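Local coordinates for protein threonine synthase (Brucella melitensis bv. 1, PDB 4F4F) that probably catalyses the pyridoxal-phosphate-dependent conversion of O-phospho-L-homoserine and water into L-threonine and phosphate, the last step of threonine biosynthesis, at residues P16-S21 and G33-Q38; F20-L25 and A133-R138; E71-D76 and M128-A133. One frame throughout, in Å; residues are numbered along the deposited sequence.

Overall arrangement
All three contacts lie away from the pyridoxal phosphate pocket. Interaction 1 comes first along the chain and is internal to the N-terminal threonine synthase region. It joins the loop leading into helix 20-26 to strand 35-37. Interaction 2 shares Phe20 and Ser21 with it and takes helix 20-26 across to the end of helix 117-134. Interaction 3 is nested inside the loop that interaction 2 closes, and sets residues 71-76 against the same helix 117-134. The centres of interactions 2 and 3 are about 8 Å apart, and those of 1 and 3 about 17 Å. Interactions 2 and 3 thus join the N-terminal region to one helix of the cofactor-binding fold.

Interaction 1 (P16-S21 and G33-Q38); sequences PVLGFS and GLYLPQ
Pro16 and Tyr35 join the loop that leads into helix 20-26 to strand 35-37, in the N-terminal region of threonine synthase. The contact is a tyrosine hydroxyl bound to a backbone carbonyl, with a leucine packed beside it. Tyr35 OH donates to Pro16 O at 2.6 Å, a short bond. The hydroxyl lies in the carbonyl plane and meets the C=O at 149°. Pro16 O in turn lies at the edge of the ring, near its plane. The bond helps to hold the hydroxyl end of the tyrosine in place.

Leu18 adds the apolar part. Its CD1 methyl is 3.4 Å from Tyr35 CZ and equally near the hydroxyl oxygen. The two side chains cross at about a right angle. With chi1 at -63° and an extended chi2, Leu18 points CD1 at the phenol end of the ring. Gly19 then takes the N-cap position of helix 20-26.

Strand 35-37 pairs antiparallel with strand 8-10, and Tyr8 of that strand touches Tyr35, Pro37 and Phe20. Arg323, from helix 321-328, bonds to Tyr35 O, and Leu36 packs on that helix. Helix 20-26 meets helix 117-134, where Phe20 reaches Met127 and Ser21 reaches Val131.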
ATOM      1  N   PRO A  16     -14.014   5.148  19.490  1.00 19.16           N
ATOM      2  CA  PRO A  16     -15.084   4.148  19.440  1.00 19.89           C
ATOM      3  C   PRO A  16     -14.585   2.820  18.859  1.00 18.22           C
ATOM      4  O   PRO A  16     -13.776   2.833  17.923  1.00 18.00           O
ATOM      5  CB  PRO A  16     -16.124   4.768  18.519  1.00 21.37           C
ATOM      6  CG  PRO A  16     -15.822   6.223  18.487  1.00 22.05           C
ATOM      7  CD  PRO A  16     -14.430   6.461  19.006  1.00 20.74           C
ATOM      8  N   VAL A  17     -15.026   1.703  19.433  1.00 17.65           N
ATOM      9  CA  VAL A  17     -14.747   0.377  18.889  1.00 16.83           C
ATOM     10  C   VAL A  17     -15.722   0.197  17.720  1.00 17.37           C
ATOM     11  O   VAL A  17     -16.915   0.394  17.890  1.00 17.97           O
ATOM     12  CB  VAL A  17     -14.955  -0.723  19.938  1.00 17.49           C
ATOM     13  CG1 VAL A  17     -14.771  -2.122  19.347  1.00 16.66           C
ATOM     14  CG2 VAL A  17     -13.995  -0.534  21.110  1.00 17.89           C
ATOM     15  N   LEU A  18     -15.217  -0.106  16.527  1.00 16.27           N
ATOM     16  CA  LEU A  18     -16.053  -0.104  15.331  1.00 16.80           C
ATOM     17  C   LEU A  18     -16.189  -1.484  14.667  1.00 15.94           C
ATOM     18  O   LEU A  18     -15.298  -2.315  14.767  1.00 14.81           O
ATOM     19  CB  LEU A  18     -15.482   0.887  14.309  1.00 17.42           C
ATOM     20  CG  LEU A  18     -15.423   2.394  14.648  1.00 18.40           C
ATOM     21  CD1 LEU A  18     -14.746   3.123  13.489  1.00 18.82           C
ATOM     22  CD2 LEU A  18     -16.796   2.955  14.946  1.00 19.85           C
ATOM     23  N   GLY A  19     -17.296  -1.697  13.952  1.00 16.70           N
ATOM     24  CA  GLY A  19     -17.396  -2.802  13.024  1.00 16.48           C
ATOM     25  C   GLY A  19     -16.581  -2.527  11.752  1.00 16.02           C
ATOM     26  O   GLY A  19     -16.034  -1.429  11.548  1.00 15.58           O
ATOM     27  N   PHE A  20     -16.461  -3.538  10.896  1.00 15.49           N
ATOM     28  CA  PHE A  20     -15.698  -3.397   9.662  1.00 15.37           C
ATOM     29  C   PHE A  20     -16.129  -2.213   8.785  1.00 16.36           C
ATOM     30  O   PHE A  20     -15.297  -1.436   8.376  1.00 15.52           O
ATOM     31  CB  PHE A  20     -15.822  -4.665   8.800  1.00 15.70           C
ATOM     32  CG  PHE A  20     -15.133  -4.542   7.477  1.00 16.12           C
ATOM     33  CD1 PHE A  20     -13.738  -4.495   7.423  1.00 15.35           C
ATOM     34  CD2 PHE A  20     -15.850  -4.414   6.316  1.00 17.85           C
ATOM     35  CE1 PHE A  20     -13.087  -4.355   6.221  1.00 15.98           C
ATOM     36  CE2 PHE A  20     -15.204  -4.269   5.101  1.00 18.43           C
ATOM     37  CZ  PHE A  20     -13.814  -4.230   5.067  1.00 17.42           C
ATOM     38  N   SER A  21     -17.428  -2.093   8.491  1.00 18.08           N
ATOM     39  CA  SER A  21     -17.897  -1.093   7.572  1.00 19.97           C
ATOM     40  C   SER A  21     -17.545   0.287   8.062  1.00 20.90           C
ATOM     41  O   SER A  21     -17.031   1.114   7.314  1.00 21.25           O
ATOM     42  CB  SER A  21     -19.404  -1.216   7.383  1.00 21.72           C
ATOM     43  OG  SER A  21     -19.675  -2.418   6.710  1.00 21.71           O
ATOM     44  N   GLY A  33      -5.402   7.736  16.461  1.00 13.70           N
ATOM     45  CA  GLY A  33      -4.811   6.478  16.141  1.00 12.87           C
ATOM     46  C   GLY A  33      -5.331   5.779  14.912  1.00 12.73           C
ATOM     47  O   GLY A  33      -6.133   6.329  14.145  1.00 13.32           O
ATOM     48  N   LEU A  34      -4.859   4.546  14.757  1.00 11.94           N
ATOM     49  CA  LEU A  34      -5.130   3.733  13.606  1.00 12.01           C
ATOM     50  C   LEU A  34      -5.910   2.508  14.047  1.00 11.29           C
ATOM     51  O   LEU A  34      -5.648   1.943  15.110  1.00 10.16           O
ATOM     52  CB  LEU A  34      -3.826   3.310  12.947  1.00 12.45           C
ATOM     53  CG  LEU A  34      -2.890   4.450  12.511  1.00 13.44           C
ATOM     54  CD1 LEU A  34      -1.569   3.864  12.001  1.00 13.71           C
ATOM     55  CD2 LEU A  34      -3.583   5.278  11.464  1.00 14.28           C
ATOM     56  N   TYR A  35      -6.868   2.103  13.219  1.00 11.53           N
ATOM     57  CA  TYR A  35      -7.679   0.922  13.538  1.00 11.37           C
ATOM     58  C   TYR A  35      -7.005  -0.418  13.238  1.00 11.25           C
ATOM     59  O   TYR A  35      -6.368  -0.592  12.204  1.00 11.66           O
ATOM     60  CB  TYR A  35      -9.055   1.020  12.851  1.00 11.79           C
ATOM     61  CG  TYR A  35     -10.004   1.867  13.644  1.00 12.42           C
ATOM     62  CD1 TYR A  35     -10.488   1.411  14.850  1.00 12.36           C
ATOM     63  CD2 TYR A  35     -10.422   3.118  13.206  1.00 13.34           C
ATOM     64  CE1 TYR A  35     -11.335   2.154  15.622  1.00 13.10           C
ATOM     65  CE2 TYR A  35     -11.311   3.881  13.963  1.00 14.12           C
ATOM     66  CZ  TYR A  35     -11.784   3.385  15.169  1.00 13.87           C
ATOM     67  OH  TYR A  35     -12.672   4.099  15.985  1.00 14.62           O
ATOM     68  N   LEU A  36      -7.171  -1.358  14.168  1.00 10.99           N
ATOM     69  CA  LEU A  36      -6.696  -2.726  14.024  1.00 10.92           C
ATOM     70  C   LEU A  36      -7.746  -3.696  14.528  1.00 10.71           C
ATOM     71  O   LEU A  36      -8.544  -3.344  15.384  1.00 10.81           O
ATOM     72  CB  LEU A  36      -5.428  -2.962  14.839  1.00 10.73           C
ATOM     73  CG  LEU A  36      -4.120  -2.395  14.331  1.00 11.22           C
ATOM     74  CD1 LEU A  36      -3.052  -2.495  15.453  1.00 10.95           C
ATOM     75  CD2 LEU A  36      -3.689  -3.119  13.058  1.00 11.40           C
ATOM     76  N   PRO A  37      -7.740  -4.939  14.004  1.00 11.08           N
ATOM     77  CA  PRO A  37      -8.653  -5.923  14.522  1.00 11.77           C
ATOM     78  C   PRO A  37      -8.501  -6.148  16.006  1.00 12.13           C
ATOM     79  O   PRO A  37      -7.400  -6.169  16.498  1.00 12.15           O
ATOM     80  CB  PRO A  37      -8.320  -7.208  13.752  1.00 11.71           C
ATOM     81  CG  PRO A  37      -7.375  -6.853  12.737  1.00 11.81           C
ATOM     82  CD  PRO A  37      -6.971  -5.428  12.846  1.00 11.50           C
ATOM     83  N   GLN A  38      -9.628  -6.304  16.704  1.00 13.11           N
ATOM     84  CA  GLN A  38      -9.607  -6.566  18.127  1.00 14.36           C
ATOM     85  C   GLN A  38      -8.945  -7.928  18.386  1.00 14.72           C
ATOM     86  O   GLN A  38      -8.321  -8.143  19.420  1.00 14.24           O
ATOM     87  CB  GLN A  38     -11.030  -6.579  18.627  1.00 16.06           C
ATOM     88  CG  GLN A  38     -11.174  -6.774  20.123  1.00 17.82           C
ATOM     89  CD  GLN A  38     -12.614  -6.787  20.517  1.00 19.90           C
ATOM     90  OE1 GLN A  38     -13.308  -7.795  20.359  1.00 22.59           O
ATOM     91  NE2 GLN A  38     -13.071  -5.692  21.050  1.00 20.72           N
TER

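Interaction 2 (F20-L25 and A133-R138); sequences FSDALL and AQRGER
Arg135 follows helix 117-134 at its Schellman ending and reaches across to Asp22 and Leu25 of helix 20-26. Gly136, with positive phi, is the C-prime residue of the motif. Its N bonds to Ala133 O at 3.0 Å, and Glu137 N bonds to Leu132 O. The chain turns away here, while the arginine side chain runs on, extended from CG to NE, toward the other helix.

The guanidinium grips a single carboxylate oxygen end-on. Arg135 NH2 is 2.6 Å from Asp22 OD1, and Arg135 NH1 is 2.9 Å from the same atom. The NH2 bond is the straighter, 149° at the hydrogen. Asp22 OD1 lies within 3° of the guanidinium plane. The carboxylate is turned steeply against it, with the two planes 80° apart. NH1 meets OD1 nearly along its C-O axis, whereas NH2 comes from above the carboxylate plane. The salt bridge is thus forked onto one atom, not a side-by-side pairing.

Leu25 packs over one face of the guanidinium, with CD1 3.5 Å from Arg135 NH1. Ser21 CB lies 3.6 Å from Arg135 NH2.

The bridge joins helix 20-26 of the N-terminal region to the end of helix 117-134 in the pyridoxal-phosphate enzyme region. Beneath it, Ser21 and Leu25 rest on Val131 of helix 117-134, and Phe20 and Leu24 rest on Met127. Strand 8-10 covers another part of helix 20-26 through Tyr8.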
ATOM      1  N   PHE A  20     -16.461  -3.538  10.896  1.00 15.49           N
ATOM      2  CA  PHE A  20     -15.698  -3.397   9.662  1.00 15.37           C
ATOM      3  C   PHE A  20     -16.129  -2.213   8.785  1.00 16.36           C
ATOM      4  O   PHE A  20     -15.297  -1.436   8.376  1.00 15.52           O
ATOM      5  CB  PHE A  20     -15.822  -4.665   8.800  1.00 15.70           C
ATOM      6  CG  PHE A  20     -15.133  -4.542   7.477  1.00 16.12           C
ATOM      7  CD1 PHE A  20     -13.738  -4.495   7.423  1.00 15.35           C
ATOM      8  CD2 PHE A  20     -15.850  -4.414   6.316  1.00 17.85           C
ATOM      9  CE1 PHE A  20     -13.087  -4.355   6.221  1.00 15.98           C
ATOM     10  CE2 PHE A  20     -15.204  -4.269   5.101  1.00 18.43           C
ATOM     11  CZ  PHE A  20     -13.814  -4.230   5.067  1.00 17.42           C
ATOM     12  N   SER A  21     -17.428  -2.093   8.491  1.00 18.08           N
ATOM     13  CA  SER A  21     -17.897  -1.093   7.572  1.00 19.97           C
ATOM     14  C   SER A  21     -17.545   0.287   8.062  1.00 20.90           C
ATOM     15  O   SER A  21     -17.031   1.114   7.314  1.00 21.25           O
ATOM     16  CB  SER A  21     -19.404  -1.216   7.383  1.00 21.72           C
ATOM     17  OG  SER A  21     -19.675  -2.418   6.710  1.00 21.71           O
ATOM     18  N   ASP A  22     -17.811   0.537   9.330  1.00 21.88           N
ATOM     19  CA  ASP A  22     -17.465   1.814   9.922  1.00 23.33           C
ATOM     20  C   ASP A  22     -15.971   2.038   9.922  1.00 22.80           C
ATOM     21  O   ASP A  22     -15.531   3.137   9.617  1.00 23.20           O
ATOM     22  CB  ASP A  22     -18.027   1.911  11.346  1.00 24.78           C
ATOM     23  CG  ASP A  22     -19.493   2.177  11.361  1.00 27.91           C
ATOM     24  OD1 ASP A  22     -19.947   2.821  10.416  1.00 30.69           O
ATOM     25  OD2 ASP A  22     -20.204   1.726  12.284  1.00 30.33           O
ATOM     26  N   ALA A  23     -15.182   1.013  10.270  1.00 21.75           N
ATOM     27  CA  ALA A  23     -13.739   1.169  10.249  1.00 21.31           C
ATOM     28  C   ALA A  23     -13.287   1.554   8.844  1.00 23.05           C
ATOM     29  O   ALA A  23     -12.370   2.361   8.695  1.00 23.16           O
ATOM     30  CB  ALA A  23     -13.025  -0.080  10.721  1.00 19.21           C
ATOM     31  N   LEU A  24     -13.942   0.984   7.823  1.00 24.48           N
ATOM     32  CA  LEU A  24     -13.617   1.283   6.435  1.00 25.68           C
ATOM     33  C   LEU A  24     -13.882   2.760   6.107  1.00 27.84           C
ATOM     34  O   LEU A  24     -13.120   3.361   5.387  1.00 31.28           O
ATOM     35  CB  LEU A  24     -14.412   0.374   5.482  1.00 26.85           C
ATOM     36  CG  LEU A  24     -14.152   0.531   3.973  1.00 27.87           C
ATOM     37  CD1 LEU A  24     -14.494  -0.721   3.193  1.00 28.41           C
ATOM     38  CD2 LEU A  24     -14.927   1.720   3.419  1.00 30.74           C
ATOM     39  N   LEU A  25     -14.959   3.326   6.623  1.00 28.36           N
ATOM     40  CA  LEU A  25     -15.342   4.704   6.315  1.00 30.71           C
ATOM     41  C   LEU A  25     -14.715   5.710   7.270  1.00 31.58           C
ATOM     42  O   LEU A  25     -14.424   6.850   6.888  1.00 31.93           O
ATOM     43  CB  LEU A  25     -16.854   4.849   6.416  1.00 32.81           C
ATOM     44  CG  LEU A  25     -17.662   4.093   5.367  1.00 34.17           C
ATOM     45  CD1 LEU A  25     -19.138   4.219   5.685  1.00 35.75           C
ATOM     46  CD2 LEU A  25     -17.359   4.616   3.961  1.00 35.92           C
ATOM     47  N   ALA A 133     -23.516   2.294  -0.633  1.00 16.35           N
ATOM     48  CA  ALA A 133     -24.843   1.913  -1.142  1.00 17.44           C
ATOM     49  C   ALA A 133     -25.735   1.420  -0.024  1.00 18.02           C
ATOM     50  O   ALA A 133     -26.914   1.791   0.043  1.00 18.42           O
ATOM     51  CB  ALA A 133     -24.754   0.827  -2.217  1.00 17.62           C
ATOM     52  N   GLN A 134     -25.196   0.554   0.829  1.00 18.05           N
ATOM     53  CA  GLN A 134     -26.006  -0.040   1.898  1.00 19.41           C
ATOM     54  C   GLN A 134     -26.526   1.013   2.866  1.00 19.51           C
ATOM     55  O   GLN A 134     -27.565   0.791   3.486  1.00 19.15           O
ATOM     56  CB  GLN A 134     -25.257  -1.155   2.667  1.00 20.40           C
ATOM     57  CG  GLN A 134     -25.118  -2.466   1.887  1.00 21.89           C
ATOM     58  CD  GLN A 134     -26.437  -3.152   1.489  1.00 24.32           C
ATOM     59  OE1 GLN A 134     -26.730  -3.387   0.274  1.00 27.20           O
ATOM     60  NE2 GLN A 134     -27.245  -3.491   2.489  1.00 26.61           N
ATOM     61  N   ARG A 135     -25.831   2.149   2.968  1.00 19.31           N
ATOM     62  CA  ARG A 135     -26.246   3.256   3.839  1.00 20.98           C
ATOM     63  C   ARG A 135     -26.895   4.398   3.108  1.00 20.54           C
ATOM     64  O   ARG A 135     -27.161   5.419   3.711  1.00 19.88           O
ATOM     65  CB  ARG A 135     -25.032   3.855   4.541  1.00 22.76           C
ATOM     66  CG  ARG A 135     -24.372   2.880   5.424  1.00 24.74           C
ATOM     67  CD  ARG A 135     -23.138   3.501   6.018  1.00 26.63           C
ATOM     68  NE  ARG A 135     -22.524   2.467   6.808  1.00 28.89           N
ATOM     69  CZ  ARG A 135     -21.730   2.684   7.844  1.00 30.92           C
ATOM     70  NH1 ARG A 135     -21.474   3.928   8.250  1.00 31.02           N
ATOM     71  NH2 ARG A 135     -21.220   1.636   8.481  1.00 32.18           N
ATOM     72  N   GLY A 136     -27.155   4.235   1.818  1.00 20.33           N
ATOM     73  CA  GLY A 136     -27.759   5.310   1.031  1.00 21.12           C
ATOM     74  C   GLY A 136     -26.919   6.568   0.969  1.00 21.23           C
ATOM     75  O   GLY A 136     -27.455   7.696   0.935  1.00 20.64           O
ATOM     76  N   GLU A 137     -25.601   6.377   0.984  1.00 20.85           N
ATOM     77  CA  GLU A 137     -24.658   7.492   0.981  1.00 21.99           C
ATOM     78  C   GLU A 137     -23.819   7.468  -0.270  1.00 21.80           C
ATOM     79  O   GLU A 137     -23.785   6.469  -1.027  1.00 21.16           O
ATOM     80  CB  GLU A 137     -23.724   7.414   2.192  1.00 22.85           C
ATOM     81  CG  GLU A 137     -24.380   7.857   3.487  1.00 24.66           C
ATOM     82  CD  GLU A 137     -23.506   7.581   4.683  1.00 25.27           C
ATOM     83  OE1 GLU A 137     -22.296   7.410   4.490  1.00 27.31           O
ATOM     84  OE2 GLU A 137     -24.030   7.519   5.810  1.00 27.45           O
ATOM     85  N   ARG A 138     -23.132   8.583  -0.468  1.00 25.82           N
ATOM     86  CA  ARG A 138     -22.162   8.738  -1.524  1.00 24.60           C
ATOM     87  C   ARG A 138     -20.926   9.326  -0.864  1.00 22.74           C
ATOM     88  O   ARG A 138     -20.974   9.728   0.305  1.00 22.97           O
ATOM     89  CB  ARG A 138     -22.694   9.680  -2.612  1.00 26.20           C
ATOM     90  CG  ARG A 138     -24.066   9.274  -3.160  1.00 29.18           C
ATOM     91  CD  ARG A 138     -24.459  10.059  -4.398  1.00 31.28           C
ATOM     92  NE  ARG A 138     -23.349   9.975  -5.331  1.00 31.45           N
ATOM     93  CZ  ARG A 138     -23.189   9.026  -6.250  1.00 32.42           C
ATOM     94  NH1 ARG A 138     -24.103   8.076  -6.422  1.00 35.31           N
ATOM     95  NH2 ARG A 138     -22.100   9.040  -7.004  1.00 32.04           N
TER

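Interaction 3 (E71-D76 and M128-A133); sequences EIPAAD and MDYVLA
Glu71 OE1 is hydrogen-bonded to Ser21 OG of helix 20-26, and the backbone O of the same glutamate lies near the edge of the Tyr130 ring. The bond lies just before the loop that leads into helix 74-86. The residues that follow, Ile72, Pro73 and Asp76, pack round Tyr130 of helix 117-134.

Ile72 lies over one face of the ring. Its CG2 methyl makes a CH-pi contact, 4.1 Å from the Tyr130 ring centroid and 20° off the normal, displaced toward the rim near CE1. The Ile72 and Tyr130 side chains run antiparallel alongside one another. At chi1 177° the Tyr130 ring extends from helix 117-134 toward residues 72-76.

Pro73 meets the phenol end. Its CD is 3.0 Å from Tyr130 OH, close for carbon and oxygen, and 3.8 Å from Tyr130 CZ. Asp76 comes in at about a right angle to the tyrosine, with its CG 3.8 Å from Tyr130 CE2. Its carboxylate plane is tilted 35° from the ring. Ile72 CG2, Pro73 CD and Asp76 CG all lie on the same side of the ring plane. Met80 of helix 74-86 also touches Tyr130.

The contact is mainly van der Waals and CH-pi, with Pro73 CD pressed tightly against Tyr130 OH. The ring fits by shape against a methyl, a proline and an aspartate, while the polar tie sits beside it, between Glu71 and the neighbouring helix.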
ATOM      1  N   GLU A  71     -20.618  -8.408   7.575  1.00 21.08           N
ATOM      2  CA  GLU A  71     -21.337  -7.224   7.124  1.00 21.15           C
ATOM      3  C   GLU A  71     -21.495  -7.199   5.623  1.00 20.71           C
ATOM      4  O   GLU A  71     -22.274  -6.421   5.102  1.00 20.45           O
ATOM      5  CB  GLU A  71     -20.620  -5.970   7.599  1.00 21.15           C
ATOM      6  CG  GLU A  71     -20.505  -5.961   9.108  1.00 21.90           C
ATOM      7  CD  GLU A  71     -19.881  -4.705   9.630  1.00 22.03           C
ATOM      8  OE1 GLU A  71     -19.526  -3.817   8.842  1.00 21.85           O
ATOM      9  OE2 GLU A  71     -19.728  -4.618  10.847  1.00 24.41           O
ATOM     10  N   ILE A  72     -20.732  -8.018   4.909  1.00 20.03           N
ATOM     11  CA  ILE A  72     -20.904  -8.097   3.462  1.00 19.71           C
ATOM     12  C   ILE A  72     -21.317  -9.534   3.133  1.00 19.47           C
ATOM     13  O   ILE A  72     -20.529 -10.457   3.321  1.00 19.67           O
ATOM     14  CB  ILE A  72     -19.629  -7.710   2.688  1.00 19.45           C
ATOM     15  CG1 ILE A  72     -19.071  -6.355   3.141  1.00 19.22           C
ATOM     16  CG2 ILE A  72     -19.905  -7.612   1.205  1.00 19.67           C
ATOM     17  CD1 ILE A  72     -17.766  -5.991   2.435  1.00 18.69           C
ATOM     18  N   PRO A  73     -22.549  -9.734   2.644  1.00 19.71           N
ATOM     19  CA  PRO A  73     -23.016 -11.093   2.319  1.00 19.80           C
ATOM     20  C   PRO A  73     -22.087 -11.791   1.342  1.00 19.08           C
ATOM     21  O   PRO A  73     -21.497 -11.136   0.486  1.00 17.82           O
ATOM     22  CB  PRO A  73     -24.379 -10.849   1.678  1.00 20.97           C
ATOM     23  CG  PRO A  73     -24.820  -9.546   2.245  1.00 21.13           C
ATOM     24  CD  PRO A  73     -23.566  -8.729   2.305  1.00 20.08           C
ATOM     25  N   ALA A  74     -21.965 -13.108   1.495  1.00 18.86           N
ATOM     26  CA  ALA A  74     -20.995 -13.898   0.781  1.00 18.64           C
ATOM     27  C   ALA A  74     -21.050 -13.722  -0.725  1.00 18.66           C
ATOM     28  O   ALA A  74     -20.012 -13.597  -1.364  1.00 18.23           O
ATOM     29  CB  ALA A  74     -21.117 -15.375   1.152  1.00 19.30           C
ATOM     30  N   ALA A  75     -22.246 -13.721  -1.292  1.00 19.07           N
ATOM     31  CA  ALA A  75     -22.383 -13.575  -2.734  1.00 19.18           C
ATOM     32  C   ALA A  75     -21.861 -12.204  -3.190  1.00 18.70           C
ATOM     33  O   ALA A  75     -21.200 -12.112  -4.239  1.00 18.40           O
ATOM     34  CB  ALA A  75     -23.852 -13.788  -3.173  1.00 20.40           C
ATOM     35  N   ASP A  76     -22.156 -11.151  -2.425  1.00 18.34           N
ATOM     36  CA  ASP A  76     -21.691  -9.807  -2.772  1.00 18.25           C
ATOM     37  C   ASP A  76     -20.171  -9.697  -2.629  1.00 17.27           C
ATOM     38  O   ASP A  76     -19.498  -9.159  -3.511  1.00 16.98           O
ATOM     39  CB  ASP A  76     -22.372  -8.737  -1.919  1.00 18.68           C
ATOM     40  CG  ASP A  76     -23.862  -8.687  -2.145  1.00 20.36           C
ATOM     41  OD1 ASP A  76     -24.264  -8.443  -3.287  1.00 21.20           O
ATOM     42  OD2 ASP A  76     -24.606  -8.955  -1.183  1.00 21.25           O
ATOM     43  N   MET A 128     -15.910  -0.151  -0.495  1.00 14.58           N
ATOM     44  CA  MET A 128     -16.439   1.144  -0.119  1.00 15.56           C
ATOM     45  C   MET A 128     -17.730   1.433  -0.889  1.00 15.99           C
ATOM     46  O   MET A 128     -18.680   1.935  -0.314  1.00 16.30           O
ATOM     47  CB  MET A 128     -15.420   2.249  -0.346  1.00 16.73           C
ATOM     48  CG  MET A 128     -15.911   3.617   0.126  1.00 18.15           C
ATOM     49  SD  MET A 128     -14.694   4.953  -0.080  1.00 20.63           S
ATOM     50  CE  MET A 128     -13.245   4.269   0.721  1.00 19.24           C
ATOM     51  N   ASP A 129     -17.770   1.104  -2.177  1.00 16.31           N
ATOM     52  CA  ASP A 129     -18.982   1.339  -2.995  1.00 17.14           C
ATOM     53  C   ASP A 129     -20.190   0.584  -2.407  1.00 16.96           C
ATOM     54  O   ASP A 129     -21.307   1.099  -2.351  1.00 17.26           O
ATOM     55  CB  ASP A 129     -18.705   0.873  -4.418  1.00 18.07           C
ATOM     56  CG  ASP A 129     -19.362   1.727  -5.472  1.00 19.31           C
ATOM     57  OD1 ASP A 129     -19.378   2.966  -5.356  1.00 19.93           O
ATOM     58  OD2 ASP A 129     -19.775   1.147  -6.482  1.00 20.61           O
ATOM     59  N   TYR A 130     -19.922  -0.620  -1.922  1.00 16.43           N
ATOM     60  CA  TYR A 130     -20.935  -1.482  -1.354  1.00 16.63           C
ATOM     61  C   TYR A 130     -21.416  -0.918  -0.011  1.00 15.60           C
ATOM     62  O   TYR A 130     -22.628  -0.831   0.230  1.00 15.21           O
ATOM     63  CB  TYR A 130     -20.435  -2.935  -1.197  1.00 17.12           C
ATOM     64  CG  TYR A 130     -21.470  -3.795  -0.544  1.00 18.25           C
ATOM     65  CD1 TYR A 130     -21.503  -3.917   0.840  1.00 18.78           C
ATOM     66  CD2 TYR A 130     -22.464  -4.429  -1.293  1.00 19.49           C
ATOM     67  CE1 TYR A 130     -22.473  -4.685   1.461  1.00 19.81           C
ATOM     68  CE2 TYR A 130     -23.449  -5.192  -0.675  1.00 20.22           C
ATOM     69  CZ  TYR A 130     -23.441  -5.305   0.706  1.00 20.30           C
ATOM     70  OH  TYR A 130     -24.410  -6.037   1.381  1.00 21.60           O
ATOM     71  N   VAL A 131     -20.476  -0.541   0.857  1.00 14.47           N
ATOM     72  CA  VAL A 131     -20.847   0.016   2.163  1.00 14.27           C
ATOM     73  C   VAL A 131     -21.666   1.312   2.033  1.00 14.59           C
ATOM     74  O   VAL A 131     -22.677   1.501   2.740  1.00 14.87           O
ATOM     75  CB  VAL A 131     -19.599   0.239   3.044  1.00 13.94           C
ATOM     76  CG1 VAL A 131     -19.953   1.090   4.252  1.00 14.06           C
ATOM     77  CG2 VAL A 131     -18.965  -1.106   3.396  1.00 13.42           C
ATOM     78  N   LEU A 132     -21.227   2.213   1.147  1.00 14.29           N
ATOM     79  CA  LEU A 132     -21.945   3.451   0.863  1.00 14.94           C
ATOM     80  C   LEU A 132     -23.373   3.166   0.360  1.00 15.75           C
ATOM     81  O   LEU A 132     -24.318   3.731   0.875  1.00 16.10           O
ATOM     82  CB  LEU A 132     -21.177   4.302  -0.168  1.00 14.79           C
ATOM     83  CG  LEU A 132     -19.832   4.909   0.280  1.00 14.36           C
ATOM     84  CD1 LEU A 132     -19.081   5.499  -0.922  1.00 14.42           C
ATOM     85  CD2 LEU A 132     -20.033   5.994   1.352  1.00 14.45           C
ATOM     86  N   ALA A 133     -23.516   2.294  -0.633  1.00 16.35           N
ATOM     87  CA  ALA A 133     -24.843   1.913  -1.142  1.00 17.44           C
ATOM     88  C   ALA A 133     -25.735   1.420  -0.024  1.00 18.02           C
ATOM     89  O   ALA A 133     -26.914   1.791   0.043  1.00 18.42           O
ATOM     90  CB  ALA A 133     -24.754   0.827  -2.217  1.00 17.62           C
TER